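Local coordinates for protein dihydropteroate synthase (Anaplasma phagocytophilum, PDB 6UCZ) that probably catalyses the joining of 4-aminobenzoate to 6-hydroxymethyl-7,8-dihydropterin diphosphate, giving the dihydropteroate from which folate is made, at residues A[88-93]-A[121-126]; A[172-177]-A[217-222]; A[260-265]-A[282-287]. All blocks are in the same frame, centred on the assembly; numbering follows the deposited sequence.

Interaction 1. Residues A[88-93]-A[121-126]; sequences EEWSRL and AELALK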
loop_
_atom_site.group_PDB
_atom_site.type_symbol
_atom_site.label_atom_id
_atom_site.label_comp_id
_atom_site.label_asym_id
_atom_site.label_seq_id
_atom_site.Cartn_x
_atom_site.Cartn_y
_atom_site.Cartn_z
ATOM N N GLU A 88 19.928 7.380 -1.822
ATOM C CA GLU A 88 19.266 8.523 -1.204
ATOM C C GLU A 88 18.031 8.075 -0.437
ATOM O O GLU A 88 17.768 8.559 0.672
ATOM C CB GLU A 88 18.927 9.556 -2.271
ATOM C CG GLU A 88 20.180 10.185 -2.837
ATOM C CD GLU A 88 19.965 10.863 -4.171
ATOM O OE1 GLU A 88 18.840 10.766 -4.719
ATOM O OE2 GLU A 88 20.934 11.479 -4.677
ATOM N N GLU A 89 17.265 7.145 -1.009
ATOM C CA GLU A 89 16.094 6.621 -0.318
ATOM C C GLU A 89 16.475 6.052 1.042
ATOM O O GLU A 89 15.840 6.358 2.058
ATOM C CB GLU A 89 15.433 5.540 -1.169
ATOM C CG GLU A 89 14.222 4.893 -0.512
ATOM C CD GLU A 89 13.774 3.644 -1.250
ATOM O OE1 GLU A 89 14.653 2.915 -1.749
ATOM O OE2 GLU A 89 12.550 3.390 -1.336
ATOM N N TRP A 90 17.543 5.247 1.081
ATOM C CA TRP A 90 17.927 4.589 2.325
ATOM C C TRP A 90 18.458 5.577 3.356
ATOM O O TRP A 90 18.207 5.410 4.552
ATOM C CB TRP A 90 18.973 3.495 2.070
ATOM C CG TRP A 90 19.284 2.773 3.347
ATOM C CD1 TRP A 90 20.489 2.728 3.998
ATOM C CD2 TRP A 90 18.350 2.072 4.185
ATOM N NE1 TRP A 90 20.368 2.007 5.167
ATOM C CE2 TRP A 90 19.065 1.599 5.304
ATOM C CE3 TRP A 90 16.982 1.775 4.081
ATOM C CZ2 TRP A 90 18.460 0.850 6.315
ATOM C CZ3 TRP A 90 16.382 1.035 5.089
ATOM C CH2 TRP A 90 17.123 0.582 6.192
ATOM N N SER A 91 19.193 6.607 2.923
ATOM C CA SER A 91 19.690 7.586 3.889
ATOM C C SER A 91 18.551 8.333 4.587
ATOM O O SER A 91 18.715 8.772 5.730
ATOM C CB SER A 91 20.663 8.563 3.217
ATOM O OG SER A 91 19.991 9.493 2.395
ATOM N N ARG A 92 17.391 8.478 3.936
ATOM C CA ARG A 92 16.261 9.094 4.630
ATOM C C ARG A 92 15.640 8.140 5.637
ATOM O O ARG A 92 15.152 8.578 6.683
ATOM C CB ARG A 92 15.173 9.546 3.651
ATOM C CG ARG A 92 15.547 10.644 2.672
ATOM C CD ARG A 92 14.431 10.789 1.636
ATOM N NE ARG A 92 14.660 11.883 0.696
ATOM C CZ ARG A 92 13.758 12.323 -0.179
ATOM N NH1 ARG A 92 14.057 13.331 -0.988
ATOM N NH2 ARG A 92 12.558 11.757 -0.247
ATOM N N LEU A 93 15.686 6.839 5.360
ATOM C CA LEU A 93 14.991 5.861 6.181
ATOM C C LEU A 93 15.811 5.406 7.384
ATOM O O LEU A 93 15.232 5.122 8.440
ATOM C CB LEU A 93 14.613 4.644 5.328
ATOM C CG LEU A 93 13.618 4.883 4.182
ATOM C CD1 LEU A 93 13.648 3.745 3.158
ATOM C CD2 LEU A 93 12.214 5.092 4.718
ATOM N N ALA A 121 14.416 -2.819 0.748
ATOM C CA ALA A 121 13.633 -3.820 1.462
ATOM C C ALA A 121 14.533 -4.710 2.302
ATOM O O ALA A 121 14.212 -5.011 3.456
ATOM C CB ALA A 121 12.812 -4.659 0.484
ATOM N N GLU A 122 15.687 -5.112 1.747
ATOM C CA GLU A 122 16.615 -5.963 2.479
ATOM C C GLU A 122 17.157 -5.264 3.720
ATOM O O GLU A 122 17.261 -5.873 4.792
ATOM C CB GLU A 122 17.765 -6.382 1.554
ATOM C CG GLU A 122 18.858 -7.172 2.222
ATOM C CD GLU A 122 19.972 -7.510 1.263
ATOM O OE1 GLU A 122 20.309 -6.653 0.421
ATOM O OE2 GLU A 122 20.500 -8.634 1.343
ATOM N N LEU A 123 17.535 -3.989 3.593
ATOM C CA LEU A 123 18.057 -3.273 4.750
ATOM C C LEU A 123 16.971 -3.069 5.795
ATOM O O LEU A 123 17.209 -3.249 6.998
ATOM C CB LEU A 123 18.654 -1.938 4.311
ATOM C CG LEU A 123 19.988 -2.067 3.563
ATOM C CD1 LEU A 123 20.481 -0.713 3.088
ATOM C CD2 LEU A 123 21.042 -2.754 4.428
ATOM N N ALA A 124 15.763 -2.725 5.348
ATOM C CA ALA A 124 14.658 -2.546 6.279
ATOM C C ALA A 124 14.322 -3.859 6.969
ATOM O O ALA A 124 14.063 -3.885 8.178
ATOM C CB ALA A 124 13.437 -1.988 5.535
ATOM N N LEU A 125 14.361 -4.965 6.220
ATOM C CA LEU A 125 14.083 -6.271 6.808
ATOM C C LEU A 125 15.114 -6.626 7.872
ATOM O O LEU A 125 14.767 -7.196 8.916
ATOM C CB LEU A 125 14.031 -7.339 5.715
ATOM C CG LEU A 125 12.739 -7.293 4.889
ATOM C CD1 LEU A 125 12.855 -8.091 3.595
ATOM C CD2 LEU A 125 11.584 -7.802 5.726
ATOM N N LYS A 126 16.387 -6.290 7.633
ATOM C CA LYS A 126 17.392 -6.516 8.666
ATOM C C LYS A 126 17.094 -5.701 9.917
ATOM O O LYS A 126 17.377 -6.153 11.031
ATOM C CB LYS A 126 18.793 -6.198 8.143
ATOM C CG LYS A 126 19.381 -7.287 7.267
ATOM C CD LYS A 126 20.567 -6.790 6.458
ATOM C CE LYS A 126 21.042 -7.864 5.500
ATOM N NZ LYS A 126 22.052 -7.350 4.531
#
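Trp-90 lays its indole against Leu-123 and the backbone beside it, and these two side chains supply most of the surface that helices 86-93 and 118-127 bury here. Leu-123 CD1 sits over one face of the indole, 3.4 Å from the centroid of the five-membered ring and only 7° off its normal, a CH-pi contact. The same methyl comes within 3.4 Å of Trp-90 NE1. Nearer the backbone, Leu-123 CB packs against the six-membered ring, 3.4 Å from Trp-90 CZ2, so one leucine serves both halves of the indole. The backbones need not be close for this: the CA atoms of Trp-90 and Leu-123 are 8.2 Å apart. The tryptophan chi1 of -176° sets CG opposite the backbone N and carries the long, flat ring across that gap.

In the TIM barrel of dihydropteroate synthases, helices such as these form a jacket around the parallel strands; helix 97-106 and strand 110-115 lie between the two along the chain. Ala-124, buried, touches Ile-113 of that strand. Its small methyl lets the far rim of the indole settle close by, with Trp-90 CZ3 4.2 Å from Ala-124 CB and Trp-90 CH2 3.7 Å from Ala-124 N. Thr-120 and Leu-127 of the same helix also touch the tryptophan, while Glu-89 adds a polar tie through hydrogen bonds to Thr-115, Asn-117 and Thr-120.

Interaction 2. Residues A[172-177]-A[217-222]; sequences GQPEQL and SWYIAK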
loop_
_atom_site.group_PDB
_atom_site.type_symbol
_atom_site.label_atom_id
_atom_site.label_comp_id
_atom_site.label_asym_id
_atom_site.label_seq_id
_atom_site.Cartn_x
_atom_site.Cartn_y
_atom_site.Cartn_z
ATOM N N GLY A 172 -10.209 2.206 -22.530
ATOM C CA GLY A 172 -10.928 1.035 -22.985
ATOM C C GLY A 172 -11.950 0.582 -21.963
ATOM O O GLY A 172 -12.321 1.333 -21.057
ATOM N N GLN A 173 -12.400 -0.665 -22.122
ATOM C CA GLN A 173 -13.468 -1.208 -21.283
ATOM C C GLN A 173 -12.980 -1.430 -19.858
ATOM O O GLN A 173 -11.898 -1.997 -19.655
ATOM C CB GLN A 173 -13.985 -2.523 -21.860
ATOM C CG GLN A 173 -14.600 -2.359 -23.224
ATOM C CD GLN A 173 -15.734 -1.363 -23.194
ATOM O OE1 GLN A 173 -16.554 -1.370 -22.274
ATOM N NE2 GLN A 173 -15.771 -0.475 -24.179
ATOM N N PRO A 174 -13.743 -1.002 -18.851
ATOM C CA PRO A 174 -13.291 -1.186 -17.466
ATOM C C PRO A 174 -13.113 -2.641 -17.067
ATOM O O PRO A 174 -12.193 -2.952 -16.306
ATOM C CB PRO A 174 -14.389 -0.488 -16.649
ATOM C CG PRO A 174 -15.590 -0.504 -17.541
ATOM C CD PRO A 174 -15.056 -0.337 -18.926
ATOM N N GLU A 175 -13.990 -3.541 -17.515
ATOM C CA GLU A 175 -13.821 -4.954 -17.185
ATOM C C GLU A 175 -12.482 -5.485 -17.701
ATOM O O GLU A 175 -11.806 -6.263 -17.015
ATOM C CB GLU A 175 -14.977 -5.773 -17.758
ATOM C CG GLU A 175 -14.929 -7.252 -17.391
ATOM C CD GLU A 175 -16.018 -8.064 -18.070
ATOM O OE1 GLU A 175 -16.665 -7.537 -19.000
ATOM O OE2 GLU A 175 -16.226 -9.231 -17.677
ATOM N N GLN A 176 -12.084 -5.084 -18.911
ATOM C CA GLN A 176 -10.810 -5.551 -19.444
ATOM C C GLN A 176 -9.639 -5.033 -18.615
ATOM O O GLN A 176 -8.648 -5.752 -18.438
ATOM C CB GLN A 176 -10.662 -5.136 -20.912
ATOM C CG GLN A 176 -9.325 -5.548 -21.538
ATOM C CD GLN A 176 -9.047 -4.829 -22.847
ATOM O OE1 GLN A 176 -9.964 -4.329 -23.502
ATOM N NE2 GLN A 176 -7.774 -4.767 -23.233
ATOM N N LEU A 177 -9.740 -3.812 -18.074
ATOM C CA LEU A 177 -8.701 -3.324 -17.168
ATOM C C LEU A 177 -8.556 -4.224 -15.943
ATOM O O LEU A 177 -7.434 -4.537 -15.520
ATOM C CB LEU A 177 -8.993 -1.888 -16.733
ATOM C CG LEU A 177 -8.104 -1.395 -15.579
ATOM C CD1 LEU A 177 -6.631 -1.266 -15.999
ATOM C CD2 LEU A 177 -8.596 -0.062 -15.059
ATOM N N SER A 217 -10.574 3.870 -11.408
ATOM C CA SER A 217 -10.251 3.562 -10.016
ATOM C C SER A 217 -11.505 3.277 -9.203
ATOM O O SER A 217 -11.498 2.392 -8.341
ATOM C CB SER A 217 -9.461 4.702 -9.378
ATOM O OG SER A 217 -8.140 4.746 -9.901
ATOM N N TRP A 218 -12.597 4.008 -9.461
ATOM C CA TRP A 218 -13.855 3.685 -8.790
ATOM C C TRP A 218 -14.378 2.325 -9.231
ATOM O O TRP A 218 -14.890 1.554 -8.409
ATOM C CB TRP A 218 -14.910 4.782 -9.048
ATOM C CG TRP A 218 -14.669 5.975 -8.196
ATOM C CD1 TRP A 218 -14.077 7.155 -8.561
ATOM C CD2 TRP A 218 -14.977 6.089 -6.809
ATOM N NE1 TRP A 218 -13.991 7.992 -7.475
ATOM C CE2 TRP A 218 -14.536 7.360 -6.386
ATOM C CE3 TRP A 218 -15.571 5.229 -5.872
ATOM C CZ2 TRP A 218 -14.684 7.800 -5.072
ATOM C CZ3 TRP A 218 -15.714 5.668 -4.564
ATOM C CH2 TRP A 218 -15.276 6.939 -4.178
ATOM N N TYR A 219 -14.278 2.024 -10.531
ATOM C CA TYR A 219 -14.722 0.724 -11.030
ATOM C C TYR A 219 -14.006 -0.415 -10.313
ATOM O O TYR A 219 -14.630 -1.416 -9.940
ATOM C CB TYR A 219 -14.500 0.635 -12.545
ATOM C CG TYR A 219 -14.952 -0.677 -13.159
ATOM C CD1 TYR A 219 -14.102 -1.780 -13.211
ATOM C CD2 TYR A 219 -16.236 -0.815 -13.668
ATOM C CE1 TYR A 219 -14.525 -2.989 -13.774
ATOM C CE2 TYR A 219 -16.666 -2.010 -14.234
ATOM C CZ TYR A 219 -15.807 -3.092 -14.281
ATOM O OH TYR A 219 -16.241 -4.274 -14.842
ATOM N N ILE A 220 -12.692 -0.284 -10.125
ATOM C CA ILE A 220 -11.919 -1.327 -9.454
ATOM C C ILE A 220 -12.361 -1.466 -7.999
ATOM O O ILE A 220 -12.594 -2.574 -7.500
ATOM C CB ILE A 220 -10.415 -1.010 -9.538
ATOM C CG1 ILE A 220 -9.925 -0.995 -10.997
ATOM C CG2 ILE A 220 -9.620 -1.992 -8.666
ATOM C CD1 ILE A 220 -10.187 -2.277 -11.732
ATOM N N ALA A 221 -12.442 -0.341 -7.286
ATOM C CA ALA A 221 -12.909 -0.369 -5.902
ATOM C C ALA A 221 -14.276 -1.043 -5.804
ATOM O O ALA A 221 -14.484 -1.936 -4.973
ATOM C CB ALA A 221 -12.963 1.055 -5.338
ATOM N N LYS A 222 -15.213 -0.656 -6.683
ATOM C CA LYS A 222 -16.551 -1.241 -6.627
ATOM C C LYS A 222 -16.503 -2.745 -6.832
ATOM O O LYS A 222 -17.303 -3.483 -6.243
ATOM C CB LYS A 222 -17.462 -0.593 -7.677
ATOM C CG LYS A 222 -18.640 -1.457 -8.105
ATOM C CD LYS A 222 -19.554 -0.757 -9.103
ATOM C CE LYS A 222 -18.846 -0.458 -10.419
ATOM N NZ LYS A 222 -19.789 0.069 -11.460
#
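Pro-174 and Tyr-219 mark the nearest approach of the two backbones, with their CA atoms 6.9 Å apart. On one side the chain comes out of a loop, Gln-173 takes the N-cap position, and helix 174-194 starts at Pro-174; on the other, residues 217-222 form the last turns of helix 214-222. Proline is well suited to the first turn of a helix, where a backbone nitrogen has no carbonyl one turn earlier to bind and the fixed phi costs nothing. The first regular bond of this turn runs from Leu-177 N to Gln-173 O.

The side chains of Pro-174 and Tyr-219 cross at about a right angle. Pro-174 CB stands over the centre of the Tyr-219 ring, 3.4 Å from the centroid and 7° off the normal, a CH-pi contact in which C-H of CB faces the pi cloud. Tyr-219 CG is anti to its own backbone N (chi1 -179°), which sends the ring straight out from its helix to the start of the other. Beyond the pyrrolidine ring, the carbonyl Pro-174 O lies 3.4 Å from Tyr-219 CE1, and the hydroxyl arrives beside Glu-175, with Tyr-219 OH 3.5 Å from Glu-175 CB. The glutamate itself heads away, extended, its carboxylate on the exposed surface. Deeper in, the branched ends of two buried aliphatic residues close the contact: Leu-177 CD2 is 4.3 Å from Ile-220 CD1.

Ile-220 also packs on Leu-178 and Ile-181 further along helix 174-194, and Leu-177 reaches Phe-160 and Tyr-170 in loops. The two helices follow strands 153-157 and 202-205, which are neighbours in the barrel, so the contact joins adjacent outer helices at the end where helix 174-194 begins.

Interaction 3. Residues A[260-265]-A[282-287]; sequences MLSTFL and GISIKI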
loop_
_atom_site.group_PDB
_atom_site.type_symbol
_atom_site.label_atom_id
_atom_site.label_comp_id
_atom_site.label_asym_id
_atom_site.label_seq_id
_atom_site.Cartn_x
_atom_site.Cartn_y
_atom_site.Cartn_z
ATOM N N MET A 260 -15.620 7.284 3.922
ATOM C CA MET A 260 -16.857 6.730 3.377
ATOM C C MET A 260 -16.577 5.520 2.493
ATOM O O MET A 260 -17.286 4.504 2.571
ATOM C CB MET A 260 -17.621 7.805 2.601
ATOM C CG MET A 260 -18.034 9.015 3.469
ATOM S SD MET A 260 -19.037 10.199 2.544
ATOM C CE MET A 260 -18.680 11.751 3.334
ATOM N N LEU A 261 -15.550 5.605 1.639
ATOM C CA LEU A 261 -15.172 4.444 0.842
ATOM C C LEU A 261 -14.530 3.363 1.706
ATOM O O LEU A 261 -14.760 2.167 1.483
ATOM C CB LEU A 261 -14.239 4.878 -0.298
ATOM C CG LEU A 261 -13.653 3.770 -1.168
ATOM C CD1 LEU A 261 -14.750 2.882 -1.784
ATOM C CD2 LEU A 261 -12.788 4.397 -2.236
ATOM N N SER A 262 -13.736 3.762 2.710
ATOM C CA SER A 262 -13.148 2.783 3.622
ATOM C C SER A 262 -14.211 1.857 4.207
ATOM O O SER A 262 -13.994 0.644 4.319
ATOM C CB SER A 262 -12.400 3.493 4.749
ATOM O OG SER A 262 -11.252 4.147 4.262
ATOM N N THR A 263 -15.370 2.411 4.586
ATOM C CA THR A 263 -16.442 1.581 5.132
ATOM C C THR A 263 -16.873 0.520 4.132
ATOM O O THR A 263 -17.009 -0.659 4.481
ATOM C CB THR A 263 -17.646 2.439 5.524
ATOM O OG1 THR A 263 -17.249 3.444 6.461
ATOM C CG2 THR A 263 -18.720 1.563 6.163
ATOM N N PHE A 264 -17.070 0.921 2.871
ATOM C CA PHE A 264 -17.464 -0.026 1.830
ATOM C C PHE A 264 -16.396 -1.099 1.633
ATOM O O PHE A 264 -16.702 -2.295 1.535
ATOM C CB PHE A 264 -17.697 0.717 0.516
ATOM C CG PHE A 264 -17.807 -0.188 -0.677
ATOM C CD1 PHE A 264 -19.045 -0.726 -1.030
ATOM C CD2 PHE A 264 -16.695 -0.500 -1.447
ATOM C CE1 PHE A 264 -19.167 -1.570 -2.129
ATOM C CE2 PHE A 264 -16.808 -1.342 -2.554
ATOM C CZ PHE A 264 -18.040 -1.876 -2.891
ATOM N N LEU A 265 -15.139 -0.680 1.525
ATOM C CA LEU A 265 -14.055 -1.637 1.317
ATOM C C LEU A 265 -13.954 -2.616 2.486
ATOM O O LEU A 265 -13.762 -3.820 2.285
ATOM C CB LEU A 265 -12.739 -0.890 1.126
ATOM C CG LEU A 265 -12.631 -0.023 -0.123
ATOM C CD1 LEU A 265 -11.323 0.747 -0.066
ATOM C CD2 LEU A 265 -12.706 -0.885 -1.380
ATOM N N GLY A 282 -10.462 3.720 11.551
ATOM C CA GLY A 282 -10.963 2.877 12.624
ATOM C C GLY A 282 -12.471 2.978 12.755
ATOM O O GLY A 282 -13.163 1.965 12.885
ATOM N N ILE A 283 -13.004 4.199 12.658
ATOM C CA ILE A 283 -14.453 4.391 12.700
ATOM C C ILE A 283 -15.122 3.688 11.526
ATOM O O ILE A 283 -16.158 3.029 11.695
ATOM C CB ILE A 283 -14.783 5.894 12.737
ATOM C CG1 ILE A 283 -14.243 6.484 14.045
ATOM C CG2 ILE A 283 -16.325 6.140 12.594
ATOM C CD1 ILE A 283 -14.302 7.995 14.124
ATOM N N SER A 284 -14.521 3.776 10.329
ATOM C CA SER A 284 -15.124 3.128 9.170
ATOM C C SER A 284 -15.193 1.615 9.356
ATOM O O SER A 284 -16.173 0.984 8.943
ATOM C CB SER A 284 -14.360 3.485 7.887
ATOM O OG SER A 284 -13.243 2.644 7.692
ATOM N N ILE A 285 -14.181 1.019 9.987
ATOM C CA ILE A 285 -14.169 -0.432 10.139
ATOM C C ILE A 285 -15.159 -0.864 11.203
ATOM O O ILE A 285 -15.839 -1.885 11.058
ATOM C CB ILE A 285 -12.741 -0.929 10.444
ATOM C CG1 ILE A 285 -11.833 -0.744 9.216
ATOM C CG2 ILE A 285 -12.756 -2.379 10.871
ATOM C CD1 ILE A 285 -10.336 -0.854 9.563
ATOM N N LYS A 286 -15.258 -0.099 12.291
ATOM C CA LYS A 286 -16.249 -0.396 13.318
ATOM C C LYS A 286 -17.665 -0.329 12.759
ATOM O O LYS A 286 -18.526 -1.133 13.138
ATOM C CB LYS A 286 -16.083 0.564 14.495
ATOM C CG LYS A 286 -14.867 0.219 15.386
ATOM C CD LYS A 286 -14.470 1.371 16.298
ATOM C CE LYS A 286 -13.112 1.115 16.947
ATOM N NZ LYS A 286 -13.068 -0.229 17.579
ATOM N N ILE A 287 -17.931 0.631 11.871
ATOM C CA ILE A 287 -19.254 0.718 11.258
ATOM C C ILE A 287 -19.498 -0.490 10.371
ATOM O O ILE A 287 -20.570 -1.102 10.420
ATOM C CB ILE A 287 -19.403 2.052 10.499
ATOM C CG1 ILE A 287 -19.579 3.202 11.499
ATOM C CG2 ILE A 287 -20.589 2.019 9.516
ATOM C CD1 ILE A 287 -19.706 4.559 10.820
#
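Thr-263 and Ser-284 bring helices 255-267 and 278-290 so close that their CA atoms are only 4.5 Å apart. Over the two short segments the axes approach to 8.0 Å and cross at -41°, with both helices running in broadly the same direction. Such proximity calls for small side chains at the crossing, and serine and threonine fill it.

Thr-263 uses its two branches differently. OG1 lies beside its backbone N (chi1 -57°), where it bonds back to Ala-259 O, one turn earlier, and in that pose it presses against the neighbouring helix, 3.2 Å from Ser-284 CB. A hydroxyl bonded within its own helix thus still touches a CB of the other. CG2, anti to the backbone N, turns to the outer side of the crossing and meets Ile-287 CG2 at 3.9 Å. The methyls of these two beta-branched residues thus make the apolar margin, at a point where Ile-287 is largely exposed.

Here the TIM barrel brings together the last two helices of the chain, with strand 272-275 between them in sequence. Ser-262 faces inward, touching Leu-273 of that strand. Its OG bonds to Thr-258 O of its own helix and to His-238 NE2 in a loop, so this buried hydroxyl is satisfied without drawing on the other helix, and Ser-262 CB is left to face Ser-284, 3.7 Å from Ser-284 CB. Ser-284 is modelled in two conformers. In the one described, OG stands between the backbone N and the carbonyl carbon (chi1 84°) and bonds to Thr-281 O; both that bond and the approach of OG to Ser-262 CB hold for this conformer and are less certain.

Overall arrangement
Interactions 1, 2 and 3 follow one another along the chain, and each joins two outer helices of the same TIM barrel. Interaction 1 lies on the opposite side of the chain's centre from the others, its centre 34 Å from that of interaction 2 and 32 Å from that of interaction 3. The latter two are neighbours, 21 Å apart between centres, and touch: Phe-264 of helix 255-267 packs against the end of helix 214-222, with Phe-264 CE2 3.4 Å from Ala-221 O, while Trp-218 meets Leu-261. Helix packing therefore continues from 174-194 through 214-222 and 255-267 to 278-290, around strands that, with the loops following them, line the pocket of the pterin monophosphate.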